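Side-chain contacts in xyloglucan-specific endo-beta-1,4-glucanase BoGH9A (Bacteroides ovatus, PDB 6DHT), which cleaves the beta-1,4-linked backbone of xyloglucan internally, releasing xyloglucan oligosaccharides: residues A[202-205]-A[206-209]; A[342-345]-A[346-350]; A[541-544]-A[545-548]. One frame throughout, in Å; residues are numbered along the deposited sequence.

Contact 1 (A[202-205]-A[206-209]). With CA (calcium ion), chain D; EDO (1,2-ethanediol), chain H.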
# COMPACT_ATOMS: atom_id res chain seq x y z
N ILE A 202 9.24 -8.97 -12.66
CA ILE A 202 8.03 -9.61 -12.14
C ILE A 202 7.15 -10.28 -13.20
O ILE A 202 6.00 -10.66 -12.93
CB ILE A 202 7.17 -8.61 -11.33
CG1 ILE A 202 6.76 -7.41 -12.18
CG2 ILE A 202 7.93 -8.14 -10.09
CD1 ILE A 202 5.70 -6.55 -11.55
N ASN A 203 7.71 -10.45 -14.39
CA ASN A 203 7.02 -11.12 -15.48
C ASN A 203 5.68 -10.47 -15.82
O ASN A 203 4.62 -11.09 -15.73
CB ASN A 203 6.87 -12.62 -15.21
CG ASN A 203 6.30 -13.36 -16.40
OD1 ASN A 203 6.51 -12.98 -17.55
ND2 ASN A 203 5.54 -14.41 -16.14
N ILE A 204 5.76 -9.20 -16.18
CA ILE A 204 4.66 -8.45 -16.77
C ILE A 204 5.01 -8.20 -18.24
O ILE A 204 6.14 -8.42 -18.65
CB ILE A 204 4.40 -7.12 -16.03
CG1 ILE A 204 5.68 -6.29 -15.90
CG2 ILE A 204 3.80 -7.39 -14.66
CD1 ILE A 204 5.47 -4.88 -15.39
N PRO A 205 4.04 -7.75 -19.05
CA PRO A 205 4.34 -7.56 -20.47
C PRO A 205 5.53 -6.63 -20.71
O PRO A 205 6.22 -6.76 -21.74
CB PRO A 205 3.03 -6.99 -21.02
CG PRO A 205 1.99 -7.55 -20.11
CD PRO A 205 2.62 -7.54 -18.76
N GLU A 206 5.79 -5.75 -19.76
CA GLU A 206 6.83 -4.73 -19.90
C GLU A 206 8.16 -5.16 -19.27
O GLU A 206 9.07 -4.33 -19.12
CB GLU A 206 6.35 -3.39 -19.32
CG GLU A 206 5.00 -2.90 -19.89
CD GLU A 206 3.76 -3.58 -19.30
OE1 GLU A 206 3.87 -4.34 -18.31
OE2 GLU A 206 2.64 -3.33 -19.84
N SER A 207 8.28 -6.43 -18.91
CA SER A 207 9.48 -6.91 -18.23
C SER A 207 10.74 -6.94 -19.11
O SER A 207 11.84 -7.02 -18.58
CB SER A 207 9.29 -8.28 -17.59
OG SER A 207 8.45 -8.19 -16.45
N ASN A 208 10.58 -6.84 -20.42
CA ASN A 208 11.75 -6.90 -21.30
C ASN A 208 12.10 -5.58 -21.97
O ASN A 208 12.92 -5.54 -22.89
CB ASN A 208 11.60 -8.02 -22.34
CG ASN A 208 11.62 -9.40 -21.69
OD1 ASN A 208 10.77 -10.24 -21.98
ND2 ASN A 208 12.58 -9.63 -20.80
N ASN A 209 11.52 -4.49 -21.49
CA ASN A 209 11.88 -3.17 -22.00
C ASN A 209 13.03 -2.58 -21.19
O ASN A 209 13.68 -3.29 -20.44
CB ASN A 209 10.66 -2.24 -22.06
CG ASN A 209 10.16 -1.81 -20.69
OD1 ASN A 209 10.81 -2.01 -19.66
ND2 ASN A 209 8.99 -1.20 -20.70
CA CA D . 10.32 -3.05 -17.59
C1 EDO H . 16.28 -2.58 -16.94
O1 EDO H . 15.03 -2.67 -17.63
C2 EDO H . 16.25 -1.30 -16.11
O2 EDO H . 15.20 -1.44 -15.15
O HOH W 1 12.35 -4.21 -17.94
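The carboxylate of Glu206 turns one face to the ring of Pro205, whose CB lies 3.9 Å from Glu206 CD, while Ile204 closes on a single oxygen of the group. There, Ile204 CD1 approaches Glu206 OE1 to 3.4 Å, with the two side chains crossing at about a right angle. A bend in the glutamate chain (chi2 78°) folds the carboxylate back over the proline, and its other oxygen, OE2, forms a salt bridge with Arg119; the group is therefore held by aliphatic contacts and by a charge partner together.

Behind this pair the backbone makes a type I turn from Ile204 to Ser207, closed by Ser207 N to Ile204 O at 2.9 Å. Ser207 adds a second tie: its OG, beside its own backbone N, accepts from Ile204 N at 2.9 Å with an N-H...O angle of 156°. The same hydroxyl is hydrogen-bonded to Asp213 OD2, and as Asp213 OD1 binds calcium, Ser207 is a second-shell residue that probably helps to position this ligand of the metal.

A further type I turn, Glu206 to Asn209, brings two ligands to that ion: Glu206 O and Asn209 OD1 each stand 2.4 Å from the calcium. A water on the metal also donates to Asn209 O at 3.0 Å. Thr211 O, Asp213 OD1 and Asp216 OD2 supply the other protein ligands, so the consecutive turns form part of a calcium-binding loop, set between helices 194-199 and 213-226 of the glycosyl hydrolase family 9 domain.

Contact 2 (A[342-345]-A[346-350]); sequences FFWA and ASELY
Trp344 and Glu348, one helical turn apart, are joined through their side chains: the indole NE1 donates to Glu348 OE2 at 3.0 Å with an N-H...O angle of 152°. The oxygen accepts through its anti lone pair, the one directed away from OE1, and sits at the indole edge, slightly tilted from the ring plane. Carboxylate and indole are steeply inclined to each other, their planes 73° apart, so the two do not stack. With Glu348 CG beside its own backbone N (chi1 -64°), that methylene comes to 3.3 Å from Trp344 NE1; the bend at chi2 then turns the carboxylate to the same N-H corner of the ring.

One residue earlier, Ser347 grips a carbonyl twice. Its N and its OG both donate to Phe343 O, at 2.9 and 2.8 Å, from opposite faces of the carbonyl plane. With OG beside its own backbone N, the hydroxyl also lies over one face of the Phe343 ring, 3.8 Å from CE1 and displaced toward the rim.

Both pairs belong to helix 339-353, where the regular i to i+4 backbone bonds, such as Leu349 N to Ala345 O at 2.9 Å, supply the spacing that sets each donor against its acceptor. The helix is part of the (alpha/alpha)6 barrel of family 9 glycosidases, and these residues are largely buried against neighbouring helices and loops. On one side, helix 265-281 touches Trp344 through Asp270 and Ala273, and its Arg280 makes a salt bridge to Glu348 OE1, leaving the two carboxylate oxygens with different partners. Ser347 OG is hydrogen-bonded to Trp386 NE1, while Tyr304 of helix 292-309 packs on Ala345, Ala346 and Leu349.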
# COMPACT_ATOMS: atom_id res chain seq x y z
N PHE A 342 -2.43 19.91 -0.66
CA PHE A 342 -1.73 21.11 -1.10
C PHE A 342 -0.23 21.00 -0.74
O PHE A 342 0.64 21.29 -1.56
CB PHE A 342 -2.35 22.37 -0.48
CG PHE A 342 -3.48 22.97 -1.29
CD1 PHE A 342 -3.23 23.56 -2.51
CD2 PHE A 342 -4.78 22.93 -0.83
CE1 PHE A 342 -4.24 24.11 -3.27
CE2 PHE A 342 -5.81 23.50 -1.58
CZ PHE A 342 -5.52 24.08 -2.80
N PHE A 343 0.05 20.52 0.47
CA PHE A 343 1.45 20.39 0.90
C PHE A 343 2.22 19.42 0.03
O PHE A 343 3.33 19.71 -0.44
CB PHE A 343 1.54 19.94 2.35
CG PHE A 343 2.93 19.68 2.82
CD1 PHE A 343 3.79 20.74 3.02
CD2 PHE A 343 3.39 18.39 3.07
CE1 PHE A 343 5.07 20.53 3.46
CE2 PHE A 343 4.68 18.18 3.50
CZ PHE A 343 5.52 19.25 3.71
N TRP A 344 1.63 18.26 -0.21
CA TRP A 344 2.30 17.24 -1.02
C TRP A 344 2.49 17.74 -2.46
O TRP A 344 3.60 17.70 -3.01
CB TRP A 344 1.55 15.89 -0.95
CG TRP A 344 2.15 14.85 -1.82
CD1 TRP A 344 3.47 14.67 -2.10
CD2 TRP A 344 1.45 13.86 -2.59
NE1 TRP A 344 3.64 13.64 -3.00
CE2 TRP A 344 2.42 13.11 -3.29
CE3 TRP A 344 0.10 13.52 -2.73
CZ2 TRP A 344 2.08 12.07 -4.15
CZ3 TRP A 344 -0.24 12.47 -3.58
CH2 TRP A 344 0.76 11.76 -4.28
N ALA A 345 1.43 18.27 -3.07
CA ALA A 345 1.54 18.79 -4.42
C ALA A 345 2.54 19.94 -4.57
O ALA A 345 3.33 19.94 -5.49
CB ALA A 345 0.17 19.24 -4.94
N ALA A 346 2.47 20.92 -3.67
CA ALA A 346 3.38 22.06 -3.76
C ALA A 346 4.81 21.57 -3.59
O ALA A 346 5.71 22.04 -4.29
CB ALA A 346 3.02 23.09 -2.73
N SER A 347 5.02 20.63 -2.66
CA SER A 347 6.37 20.08 -2.45
C SER A 347 6.91 19.40 -3.71
O SER A 347 8.01 19.69 -4.16
CB SER A 347 6.40 19.11 -1.27
OG SER A 347 6.14 19.77 -0.06
N GLU A 348 6.10 18.54 -4.33
CA GLU A 348 6.53 17.89 -5.55
C GLU A 348 6.80 18.90 -6.65
O GLU A 348 7.74 18.73 -7.40
CB GLU A 348 5.49 16.85 -6.01
CG GLU A 348 5.27 15.68 -5.06
CD GLU A 348 6.43 14.68 -5.04
OE1 GLU A 348 7.48 14.87 -5.72
OE2 GLU A 348 6.29 13.67 -4.31
N LEU A 349 5.92 19.89 -6.79
CA LEU A 349 6.12 20.89 -7.83
C LEU A 349 7.37 21.72 -7.58
O LEU A 349 8.10 22.03 -8.51
CB LEU A 349 4.88 21.77 -7.98
CG LEU A 349 3.81 21.07 -8.83
CD1 LEU A 349 2.43 21.65 -8.61
CD2 LEU A 349 4.17 21.06 -10.32
N TYR A 350 7.65 22.03 -6.33
CA TYR A 350 8.90 22.70 -5.99
C TYR A 350 10.11 21.85 -6.41
O TYR A 350 11.07 22.37 -7.00
CB TYR A 350 8.98 23.00 -4.51
CG TYR A 350 10.28 23.67 -4.05
CD1 TYR A 350 10.80 24.78 -4.72
CD2 TYR A 350 10.96 23.21 -2.93
CE1 TYR A 350 11.97 25.40 -4.29
CE2 TYR A 350 12.11 23.84 -2.48
CZ TYR A 350 12.61 24.93 -3.17
OH TYR A 350 13.76 25.55 -2.73

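Contact 3 (A[541-544]-A[545-548]); sequences EDSY and ASNE. With IMD (imidazole), chain B.
Tyr544 and Glu548 lie side by side and point the same way, so that Glu548 OE2 comes to the edge of the tyrosine ring, in its plane and 3.6 Å from CE1. Both side chains leave with CG anti to the backbone N (chi1 165° in Glu548); Glu548 then bends at chi2 (72°), which swings its carboxylate alongside the ring with the two planes 74° apart. OE2 accepts a nearly straight hydrogen bond from N1 of a bound imidazole at 2.7 Å, and OE1 is hydrogen-bonded to His497 ND1. Glu548 is the predicted proton donor, and the imidazole, probably from the crystallisation liquor and also hydrogen-bonded to Tyr333 OH, occupies the place beside OE2. With an alanine here, His497 ND1 and the imidazole N1 would probably lose their carboxylate partner and a gap would open beside the Tyr544 ring edge.

Ser543 is the centre of an inverse gamma turn, closed by Tyr544 N to Asp542 O; separately, its own O accepts from Asn547 N at 2.8 Å. Its OG meets Ser546 OG at 2.7 Å, where either hydroxyl could donate. Ser546 reaches it with OG between its own backbone N and carbonyl carbon, and that hydroxyl also binds Val538 N. A water bridges Tyr544 O and Glu548 N, at 3.0 and 3.1 Å.

Asn547 extends the network, with ND2 on the predicted active-site Asp539 and OD1 on Tyr537. The short helix 544-547 thus sits among active-site loops, with Trp437 edge-to-face on Tyr544, and hands the chain to helix 551-567.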
# COMPACT_ATOMS: atom_id res chain seq x y z
N GLU A 541 -15.96 -14.25 1.28
CA GLU A 541 -16.04 -13.27 0.21
C GLU A 541 -16.98 -12.10 0.49
O GLU A 541 -16.88 -11.05 -0.14
CB GLU A 541 -16.45 -13.92 -1.12
CG GLU A 541 -15.44 -14.88 -1.75
CD GLU A 541 -15.47 -16.30 -1.23
OE1 GLU A 541 -16.12 -16.58 -0.20
OE2 GLU A 541 -14.79 -17.17 -1.83
N ASP A 542 -17.94 -12.30 1.40
CA ASP A 542 -18.87 -11.23 1.73
C ASP A 542 -18.33 -10.25 2.76
O ASP A 542 -18.97 -9.27 3.08
CB ASP A 542 -20.23 -11.78 2.22
CG ASP A 542 -20.10 -12.68 3.45
OD1 ASP A 542 -18.99 -13.18 3.75
OD2 ASP A 542 -21.14 -12.95 4.12
N SER A 543 -17.13 -10.51 3.29
CA SER A 543 -16.60 -9.64 4.34
C SER A 543 -15.87 -8.41 3.79
O SER A 543 -14.64 -8.39 3.75
CB SER A 543 -15.66 -10.39 5.27
OG SER A 543 -15.30 -9.55 6.36
N TYR A 544 -16.62 -7.40 3.33
CA TYR A 544 -16.07 -6.08 3.05
C TYR A 544 -15.38 -5.55 4.30
O TYR A 544 -14.36 -4.86 4.20
CB TYR A 544 -17.21 -5.13 2.66
CG TYR A 544 -16.86 -3.81 2.02
CD1 TYR A 544 -15.89 -3.70 1.02
CD2 TYR A 544 -17.60 -2.68 2.32
CE1 TYR A 544 -15.64 -2.48 0.40
CE2 TYR A 544 -17.35 -1.47 1.69
CZ TYR A 544 -16.37 -1.37 0.74
OH TYR A 544 -16.12 -0.16 0.12
N ALA A 545 -15.89 -5.89 5.48
CA ALA A 545 -15.41 -5.30 6.73
C ALA A 545 -13.98 -5.74 7.07
O ALA A 545 -13.20 -4.97 7.64
CB ALA A 545 -16.36 -5.68 7.89
N SER A 546 -13.66 -6.98 6.74
CA SER A 546 -12.37 -7.56 7.19
C SER A 546 -11.52 -8.22 6.11
O SER A 546 -10.32 -8.48 6.36
CB SER A 546 -12.59 -8.59 8.33
OG SER A 546 -13.03 -9.87 7.86
N ASN A 547 -12.09 -8.48 4.94
CA ASN A 547 -11.41 -9.30 3.93
C ASN A 547 -11.37 -8.65 2.54
O ASN A 547 -11.20 -9.32 1.54
CB ASN A 547 -12.07 -10.70 3.85
CG ASN A 547 -11.08 -11.80 3.58
OD1 ASN A 547 -9.91 -11.72 3.97
ND2 ASN A 547 -11.56 -12.91 3.01
N GLU A 548 -11.55 -7.33 2.50
CA GLU A 548 -11.45 -6.54 1.27
C GLU A 548 -9.98 -6.40 0.83
O GLU A 548 -9.07 -6.58 1.64
CB GLU A 548 -12.08 -5.15 1.53
CG GLU A 548 -11.81 -4.02 0.56
CD GLU A 548 -12.50 -4.11 -0.78
OE1 GLU A 548 -12.81 -5.23 -1.25
OE2 GLU A 548 -12.62 -3.04 -1.41
N1 IMD B . -11.42 -0.78 -0.59
C2 IMD B . -11.41 0.37 -1.31
N3 IMD B . -10.56 1.23 -0.69
C4 IMD B . -10.07 0.63 0.42
C5 IMD B . -10.61 -0.65 0.47
O HOH W 2 -11.46 -5.28 4.79

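How the contacts relate
The three contacts are separate local clusters in one family 9 domain, with centres 31 to 35 Å apart and nearest atoms about 20 Å apart. Contact 2 is wholly buried and follows regular helix geometry, its polar side chains satisfied by one another and by neighbouring helices. Contact 1, partly buried, has turns in place of a helix and directs carbonyl and amide oxygens to a metal. Contact 3 joins a loop to a short, weakly bonded helix, and its exposed Tyr544 flanks a carboxylate that meets a small ligand; no helix or strand is shared. Contacts 2 and 3 lie on opposite sides of the chain's centre, and only contact 3 includes a predicted catalytic residue.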